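Local coordinates for probable ABC transporter extracellular-binding protein YckB (Bacillus subtilis, PDB 2IEE) that probably serves as the extracellular solute-binding component of an ABC (binding-protein-dependent) transport system, at residues A[51-56]-A[105-110]; A[236-241]-A[249-254]. All blocks are in the same frame, centred on the assembly; numbering follows the deposited sequence.

Contact 1: residues A[51-56]-A[105-110]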
ATOM      1  N   VAL A  51      -4.601   8.765  -2.480  1.00 11.65           N
ATOM      2  CA  VAL A  51      -4.666  10.185  -2.804  1.00  9.94           C
ATOM      3  C   VAL A  51      -6.113  10.582  -3.094  1.00 10.93           C
ATOM      4  O   VAL A  51      -6.603  11.584  -2.574  1.00 11.65           O
ATOM      5  CB  VAL A  51      -3.773  10.504  -4.028  1.00 10.51           C
ATOM      6  CG1 VAL A  51      -4.074  11.886  -4.570  1.00  7.48           C
ATOM      7  CG2 VAL A  51      -2.315  10.410  -3.630  1.00  8.77           C
ATOM      8  N   GLU A  52      -6.800   9.784  -3.905  1.00 11.32           N
ATOM      9  CA  GLU A  52      -8.181  10.090  -4.252  1.00 11.92           C
ATOM     10  C   GLU A  52      -9.109   9.934  -3.056  1.00 11.94           C
ATOM     11  O   GLU A  52     -10.077  10.679  -2.922  1.00 13.82           O
ATOM     12  CB  GLU A  52      -8.660   9.210  -5.418  1.00 12.83           C
ATOM     13  CG  GLU A  52      -7.912   9.418  -6.738  1.00 14.38           C
ATOM     14  CD  GLU A  52      -7.872  10.874  -7.189  1.00 17.66           C
ATOM     15  OE1 GLU A  52      -8.856  11.610  -6.953  1.00 20.67           O
ATOM     16  OE2 GLU A  52      -6.858  11.284  -7.794  1.00 18.86           O
ATOM     17  N   VAL A  53      -8.821   8.969  -2.188  1.00 12.49           N
ATOM     18  CA  VAL A  53      -9.645   8.759  -1.004  1.00 12.06           C
ATOM     19  C   VAL A  53      -9.587  10.000  -0.117  1.00 12.45           C
ATOM     20  O   VAL A  53     -10.602  10.463   0.387  1.00 14.34           O
ATOM     21  CB  VAL A  53      -9.161   7.536  -0.182  1.00 12.90           C
ATOM     22  CG1 VAL A  53      -9.852   7.513   1.174  1.00  9.66           C
ATOM     23  CG2 VAL A  53      -9.461   6.242  -0.946  1.00 13.53           C
ATOM     24  N   VAL A  54      -8.384  10.526   0.076  1.00 12.37           N
ATOM     25  CA  VAL A  54      -8.198  11.717   0.891  1.00 12.19           C
ATOM     26  C   VAL A  54      -8.857  12.928   0.223  1.00 12.43           C
ATOM     27  O   VAL A  54      -9.582  13.694   0.861  1.00  9.00           O
ATOM     28  CB  VAL A  54      -6.693  12.010   1.090  1.00 12.03           C
ATOM     29  CG1 VAL A  54      -6.509  13.335   1.807  1.00 12.99           C
ATOM     30  CG2 VAL A  54      -6.046  10.891   1.884  1.00 11.48           C
ATOM     31  N   ARG A  55      -8.597  13.085  -1.072  1.00 13.23           N
ATOM     32  CA  ARG A  55      -9.141  14.194  -1.847  1.00 15.69           C
ATOM     33  C   ARG A  55     -10.656  14.275  -1.685  1.00 16.68           C
ATOM     34  O   ARG A  55     -11.202  15.332  -1.359  1.00 16.88           O
ATOM     35  CB  ARG A  55      -8.749  14.019  -3.326  1.00 16.15           C
ATOM     36  CG  ARG A  55      -9.278  15.071  -4.298  1.00 20.59           C
ATOM     37  CD  ARG A  55      -8.662  14.869  -5.696  1.00 21.27           C
ATOM     38  NE  ARG A  55      -7.322  15.449  -5.787  1.00 22.04           N
ATOM     39  CZ  ARG A  55      -6.304  14.914  -6.453  1.00 22.41           C
ATOM     40  NH1 ARG A  55      -6.446  13.766  -7.100  1.00 19.94           N
ATOM     41  NH2 ARG A  55      -5.138  15.543  -6.484  1.00 27.76           N
ATOM     42  N   GLU A  56     -11.325  13.147  -1.890  1.00 16.18           N
ATOM     43  CA  GLU A  56     -12.776  13.071  -1.781  1.00 18.07           C
ATOM     44  C   GLU A  56     -13.247  13.278  -0.342  1.00 18.91           C
ATOM     45  O   GLU A  56     -14.250  13.948  -0.098  1.00 19.91           O
ATOM     46  CB  GLU A  56     -13.256  11.712  -2.307  1.00 19.32           C
ATOM     47  CG  GLU A  56     -14.766  11.515  -2.320  1.00 22.30           C
ATOM     48  CD  GLU A  56     -15.477  12.504  -3.232  1.00 25.04           C
ATOM     49  OE1 GLU A  56     -14.870  12.935  -4.234  1.00 25.32           O
ATOM     50  OE2 GLU A  56     -16.649  12.840  -2.956  1.00 28.14           O
ATOM     51  N   THR A 105      -9.730   5.929  10.557  1.00 14.13           N
ATOM     52  CA  THR A 105     -10.116   4.534  10.481  1.00 14.08           C
ATOM     53  C   THR A 105      -9.356   4.057   9.243  1.00 13.12           C
ATOM     54  O   THR A 105      -9.025   4.859   8.371  1.00 13.41           O
ATOM     55  CB  THR A 105     -11.634   4.379  10.271  1.00 15.63           C
ATOM     56  OG1 THR A 105     -12.077   5.311   9.277  1.00 18.60           O
ATOM     57  CG2 THR A 105     -12.384   4.640  11.580  1.00 16.78           C
ATOM     58  N   PRO A 106      -9.048   2.758   9.156  1.00 12.04           N
ATOM     59  CA  PRO A 106      -8.311   2.255   7.993  1.00 12.76           C
ATOM     60  C   PRO A 106      -9.138   2.257   6.705  1.00 13.86           C
ATOM     61  O   PRO A 106     -10.356   2.106   6.746  1.00 13.26           O
ATOM     62  CB  PRO A 106      -7.924   0.833   8.405  1.00 12.44           C
ATOM     63  CG  PRO A 106      -8.051   0.833   9.927  1.00 14.50           C
ATOM     64  CD  PRO A 106      -9.263   1.692  10.148  1.00 11.51           C
ATOM     65  N   TYR A 107      -8.472   2.445   5.568  1.00 13.91           N
ATOM     66  CA  TYR A 107      -9.164   2.411   4.286  1.00 15.53           C
ATOM     67  C   TYR A 107      -8.540   1.401   3.316  1.00 16.64           C
ATOM     68  O   TYR A 107      -8.865   1.372   2.128  1.00 19.39           O
ATOM     69  CB  TYR A 107      -9.261   3.806   3.650  1.00 13.82           C
ATOM     70  CG  TYR A 107      -8.082   4.731   3.836  1.00 16.21           C
ATOM     71  CD1 TYR A 107      -6.878   4.502   3.182  1.00 15.87           C
ATOM     72  CD2 TYR A 107      -8.198   5.882   4.615  1.00 16.61           C
ATOM     73  CE1 TYR A 107      -5.819   5.398   3.287  1.00 16.56           C
ATOM     74  CE2 TYR A 107      -7.143   6.790   4.728  1.00 14.79           C
ATOM     75  CZ  TYR A 107      -5.957   6.540   4.060  1.00 16.57           C
ATOM     76  OH  TYR A 107      -4.910   7.429   4.146  1.00 13.19           O
ATOM     77  N   LYS A 108      -7.645   0.568   3.838  1.00 15.97           N
ATOM     78  CA  LYS A 108      -7.013  -0.486   3.051  1.00 15.60           C
ATOM     79  C   LYS A 108      -6.498  -1.584   3.970  1.00 15.33           C
ATOM     80  O   LYS A 108      -5.830  -1.312   4.965  1.00 13.98           O
ATOM     81  CB  LYS A 108      -5.860   0.046   2.186  1.00 15.43           C
ATOM     82  CG  LYS A 108      -5.198  -1.047   1.338  1.00 16.23           C
ATOM     83  CD  LYS A 108      -4.492  -0.501   0.093  1.00 15.15           C
ATOM     84  CE  LYS A 108      -3.164   0.165   0.422  1.00 15.48           C
ATOM     85  NZ  LYS A 108      -2.155  -0.805   0.921  1.00 10.27           N
ATOM     86  N   TYR A 109      -6.832  -2.823   3.630  1.00 15.14           N
ATOM     87  CA  TYR A 109      -6.400  -3.984   4.392  1.00 14.89           C
ATOM     88  C   TYR A 109      -5.724  -4.919   3.398  1.00 15.23           C
ATOM     89  O   TYR A 109      -6.222  -5.126   2.292  1.00 13.36           O
ATOM     90  CB  TYR A 109      -7.599  -4.689   5.030  1.00 13.82           C
ATOM     91  CG  TYR A 109      -8.399  -3.819   5.975  1.00 14.58           C
ATOM     92  CD1 TYR A 109      -9.233  -2.813   5.491  1.00 15.06           C
ATOM     93  CD2 TYR A 109      -8.325  -4.006   7.354  1.00 16.15           C
ATOM     94  CE1 TYR A 109      -9.979  -2.015   6.360  1.00 17.85           C
ATOM     95  CE2 TYR A 109      -9.066  -3.212   8.234  1.00 16.26           C
ATOM     96  CZ  TYR A 109      -9.888  -2.223   7.729  1.00 18.15           C
ATOM     97  OH  TYR A 109     -10.621  -1.442   8.587  1.00 20.60           O
ATOM     98  N   SER A 110      -4.588  -5.478   3.783  1.00 13.67           N
ATOM     99  CA  SER A 110      -3.879  -6.366   2.889  1.00 13.46           C
ATOM    100  C   SER A 110      -2.975  -7.291   3.690  1.00 13.81           C
ATOM    101  O   SER A 110      -3.061  -7.357   4.919  1.00 14.66           O
ATOM    102  CB  SER A 110      -3.055  -5.542   1.892  1.00 12.31           C
ATOM    103  OG  SER A 110      -2.509  -6.359   0.868  1.00 13.24           O
TER
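Val53 meets Tyr107 through a single methyl: CG1 of Val53 rides over one face of the phenol ring, 4.1 Å above its plane and displaced toward the rim, so that its nearest ring atom is CD2 of Tyr107 at 4.2 Å. The valine holds this methyl anti to the backbone N (chi1 169°), which brings it round to the tyrosine, while the tyrosine's CB points back at the helix. From Tyr107 the ring leaves with CG between the backbone N and the carbonyl carbon (chi1 37°), and this swings the phenol toward the helix. Val54, next along the helix, takes a lesser share. CG2 of Val54 lies 4.3 Å from Tyr107 OH, a loose van der Waals touch of a methyl on the hydroxyl oxygen. That hydroxyl has its polar partner elsewhere, on Glu50 OE2 one turn earlier in helix 49-60, so the same helix receives both the face and the hydroxyl of the tyrosine. No hydrogen bond joins segments 51-56 and 105-110 themselves; the three touching residues are buried, and the contact is modest and mostly apolar. Leu228 of helix 218-234 touches both Val53 and Tyr107, and Leu211 of strand 197-214 adds to the packing on the tyrosine. Helix 49-60 thus packs on the residue that leads into strand 108-116, within the first lobe of a family 3 solute-binding protein; the strand goes on to cross toward the second lobe in the two-lobed fold of type II periplasmic-binding proteins.

Contact 2: residues A[236-241]-A[249-254]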
ATOM      1  N   SER A 236     -18.298   4.728  -2.118  1.00 22.11           N
ATOM      2  CA  SER A 236     -17.234   5.541  -2.699  1.00 20.94           C
ATOM      3  C   SER A 236     -15.865   4.888  -2.540  1.00 19.38           C
ATOM      4  O   SER A 236     -15.053   4.895  -3.464  1.00 17.63           O
ATOM      5  CB  SER A 236     -17.214   6.926  -2.052  1.00 21.01           C
ATOM      6  OG  SER A 236     -18.443   7.592  -2.266  1.00 24.16           O
ATOM      7  N   LEU A 237     -15.601   4.331  -1.364  1.00 18.64           N
ATOM      8  CA  LEU A 237     -14.322   3.675  -1.127  1.00 18.88           C
ATOM      9  C   LEU A 237     -14.143   2.497  -2.080  1.00 17.83           C
ATOM     10  O   LEU A 237     -13.127   2.389  -2.766  1.00 17.31           O
ATOM     11  CB  LEU A 237     -14.223   3.190   0.324  1.00 18.54           C
ATOM     12  CG  LEU A 237     -13.969   4.246   1.403  1.00 19.40           C
ATOM     13  CD1 LEU A 237     -13.864   3.570   2.753  1.00 20.10           C
ATOM     14  CD2 LEU A 237     -12.680   4.999   1.100  1.00 20.83           C
ATOM     15  N   THR A 238     -15.135   1.612  -2.122  1.00 18.31           N
ATOM     16  CA  THR A 238     -15.070   0.447  -2.997  1.00 17.55           C
ATOM     17  C   THR A 238     -14.909   0.896  -4.444  1.00 17.46           C
ATOM     18  O   THR A 238     -14.148   0.302  -5.204  1.00 17.02           O
ATOM     19  CB  THR A 238     -16.342  -0.427  -2.865  1.00 16.80           C
ATOM     20  OG1 THR A 238     -16.430  -0.932  -1.529  1.00 14.84           O
ATOM     21  CG2 THR A 238     -16.290  -1.602  -3.834  1.00 15.50           C
ATOM     22  N   LYS A 239     -15.615   1.959  -4.812  1.00 18.26           N
ATOM     23  CA  LYS A 239     -15.553   2.493  -6.171  1.00 19.83           C
ATOM     24  C   LYS A 239     -14.137   2.929  -6.533  1.00 17.19           C
ATOM     25  O   LYS A 239     -13.627   2.590  -7.602  1.00 16.59           O
ATOM     26  CB  LYS A 239     -16.513   3.677  -6.311  1.00 24.11           C
ATOM     27  CG  LYS A 239     -16.553   4.296  -7.703  1.00 29.52           C
ATOM     28  CD  LYS A 239     -17.742   5.243  -7.830  1.00 33.19           C
ATOM     29  CE  LYS A 239     -17.915   5.744  -9.252  1.00 35.87           C
ATOM     30  NZ  LYS A 239     -19.171   6.529  -9.411  1.00 39.50           N
ATOM     31  N   LEU A 240     -13.501   3.683  -5.643  1.00 14.95           N
ATOM     32  CA  LEU A 240     -12.140   4.149  -5.891  1.00 12.69           C
ATOM     33  C   LEU A 240     -11.163   2.974  -5.919  1.00 10.81           C
ATOM     34  O   LEU A 240     -10.228   2.950  -6.719  1.00  8.74           O
ATOM     35  CB  LEU A 240     -11.729   5.157  -4.813  1.00 13.17           C
ATOM     36  CG  LEU A 240     -12.384   6.538  -4.911  1.00 13.67           C
ATOM     37  CD1 LEU A 240     -12.096   7.336  -3.656  1.00 14.21           C
ATOM     38  CD2 LEU A 240     -11.859   7.267  -6.147  1.00 14.01           C
ATOM     39  N   SER A 241     -11.384   2.003  -5.039  1.00  9.80           N
ATOM     40  CA  SER A 241     -10.529   0.821  -4.961  1.00 11.89           C
ATOM     41  C   SER A 241     -10.539   0.026  -6.259  1.00 11.70           C
ATOM     42  O   SER A 241      -9.492  -0.324  -6.794  1.00 12.32           O
ATOM     43  CB  SER A 241     -10.989  -0.092  -3.822  1.00 11.72           C
ATOM     44  OG  SER A 241     -10.257  -1.303  -3.826  1.00 13.42           O
ATOM     45  N   ASP A 249     -11.520  -4.820  -4.156  1.00 16.60           N
ATOM     46  CA  ASP A 249     -11.925  -3.828  -3.154  1.00 16.89           C
ATOM     47  C   ASP A 249     -11.052  -3.976  -1.912  1.00 16.57           C
ATOM     48  O   ASP A 249     -11.343  -4.781  -1.020  1.00 16.85           O
ATOM     49  CB  ASP A 249     -13.400  -4.009  -2.782  1.00 17.27           C
ATOM     50  CG  ASP A 249     -13.862  -3.014  -1.732  1.00 18.96           C
ATOM     51  OD1 ASP A 249     -13.084  -2.098  -1.395  1.00 18.52           O
ATOM     52  OD2 ASP A 249     -15.005  -3.140  -1.245  1.00 19.59           O
ATOM     53  N   VAL A 250      -9.988  -3.182  -1.853  1.00 15.53           N
ATOM     54  CA  VAL A 250      -9.049  -3.251  -0.741  1.00 15.43           C
ATOM     55  C   VAL A 250      -9.510  -2.564   0.547  1.00 16.08           C
ATOM     56  O   VAL A 250      -8.821  -2.641   1.562  1.00 13.17           O
ATOM     57  CB  VAL A 250      -7.690  -2.641  -1.149  1.00 15.20           C
ATOM     58  CG1 VAL A 250      -7.244  -3.215  -2.476  1.00 10.68           C
ATOM     59  CG2 VAL A 250      -7.798  -1.118  -1.227  1.00 13.15           C
ATOM     60  N   SER A 251     -10.669  -1.907   0.511  1.00 16.04           N
ATOM     61  CA  SER A 251     -11.168  -1.194   1.688  1.00 18.89           C
ATOM     62  C   SER A 251     -11.816  -2.080   2.745  1.00 19.93           C
ATOM     63  O   SER A 251     -12.145  -1.611   3.830  1.00 17.59           O
ATOM     64  CB  SER A 251     -12.157  -0.099   1.270  1.00 19.53           C
ATOM     65  OG  SER A 251     -13.380  -0.651   0.811  1.00 20.40           O
ATOM     66  N   LYS A 252     -12.004  -3.355   2.429  1.00 23.10           N
ATOM     67  CA  LYS A 252     -12.605  -4.290   3.372  1.00 27.52           C
ATOM     68  C   LYS A 252     -11.642  -5.427   3.673  1.00 28.74           C
ATOM     69  O   LYS A 252     -10.971  -5.931   2.776  1.00 29.84           O
ATOM     70  CB  LYS A 252     -13.913  -4.838   2.805  1.00 29.03           C
ATOM     71  CG  LYS A 252     -14.979  -3.764   2.639  1.00 34.09           C
ATOM     72  CD  LYS A 252     -16.231  -4.302   1.976  1.00 34.21           C
ATOM     73  CE  LYS A 252     -17.238  -3.189   1.753  1.00 35.57           C
ATOM     74  NZ  LYS A 252     -18.455  -3.696   1.067  1.00 38.80           N
ATOM     75  N   LYS A 253     -11.575  -5.824   4.939  1.00 29.19           N
ATOM     76  CA  LYS A 253     -10.678  -6.897   5.358  1.00 32.21           C
ATOM     77  C   LYS A 253     -11.044  -8.246   4.749  1.00 32.86           C
ATOM     78  O   LYS A 253     -12.212  -8.627   4.706  1.00 32.77           O
ATOM     79  CB  LYS A 253     -10.685  -7.019   6.882  1.00 31.72           C
ATOM     80  CG  LYS A 253      -9.672  -8.009   7.432  1.00 33.21           C
ATOM     81  CD  LYS A 253      -9.956  -8.293   8.902  1.00 36.06           C
ATOM     82  CE  LYS A 253      -8.811  -9.031   9.566  1.00 35.63           C
ATOM     83  NZ  LYS A 253      -7.610  -8.164   9.671  1.00 34.31           N
ATOM     84  N   ILE A 254     -10.028  -8.966   4.289  1.00 35.52           N
ATOM     85  CA  ILE A 254     -10.219 -10.278   3.691  1.00 38.32           C
ATOM     86  C   ILE A 254     -10.198 -11.355   4.767  1.00 39.65           C
ATOM     87  O   ILE A 254      -9.210 -11.507   5.486  1.00 39.63           O
ATOM     88  CB  ILE A 254      -9.104 -10.598   2.666  1.00 39.49           C
ATOM     89  CG1 ILE A 254      -9.190  -9.636   1.478  1.00 40.29           C
ATOM     90  CG2 ILE A 254      -9.218 -12.047   2.200  1.00 40.26           C
ATOM     91  CD1 ILE A 254      -8.106  -9.849   0.435  1.00 40.61           C
TER
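Both oxygens of the Asp249 carboxylate are in use, one on the helix and the other on the turn that the aspartate itself begins. OD2 of Asp249 accepts a hydrogen bond from Thr238 OG1 at 2.6 Å, approached from above the carboxylate plane (50° out of it), and the two side chains cross at about a right angle. The threonine methyl packs alongside, with Thr238 CG2 3.5 Å from Asp249 CG. Asp249 OD1 turns back on its own segment: its syn lone pair takes Ser251 OG at 2.7 Å. Ser251 N also reaches Asp249 OD1, at 3.1 Å and from above the plane, closing an Asx turn within the type I beta turn from Asp249 to Lys252. Replacing Asp249 by an alanine would probably leave Thr238 OG1 without its mate in the turn and set the Ser251 hydroxyl free to rotate. A second tie lies one helical turn further on. With chi1 at 174°, opposite the backbone N, the Ser241 hydroxyl is carried out to the loop, where Ser241 OG accepts from Val250 N at 2.7 Å in a fairly straight bond; the same hydroxyl also pairs with Ala248 O. Between these ties Leu237 CB rests against Ser251 CB at 4.0 Å, a minor carbon contact. Helix 236-244 is thus joined to the chain that follows it mainly through hydroxyls and a carboxylate, and with three donated hydrogen bonds the carboxylate of Asp249 is likely to be held ionised and fixed in rotation.

Contact 1 and contact 2 follow one another along the chain but lie side by side in space, with centres about 8 Å apart. They meet where residues 105-110 run beside the turn of 249-254: Tyr109 N probably hydrogen-bonds to Val250 O at 2.9 Å, Lys108 CD packs on Val250 CG2 at 3.6 Å, and Tyr107 O lies 3.7 Å from Ser251 CB. The two helices also touch, Val53 of contact 1 against Leu237 of contact 2, and Tyr49 of helix 49-60 reaches Ser241 and Ser251. Contact 1 sets helix 49-60 on the approach to strand 108-116, contact 2 sets helix 236-244 on the loop 249-254, and that loop in turn probably bonds to the strand leading toward the other lobe.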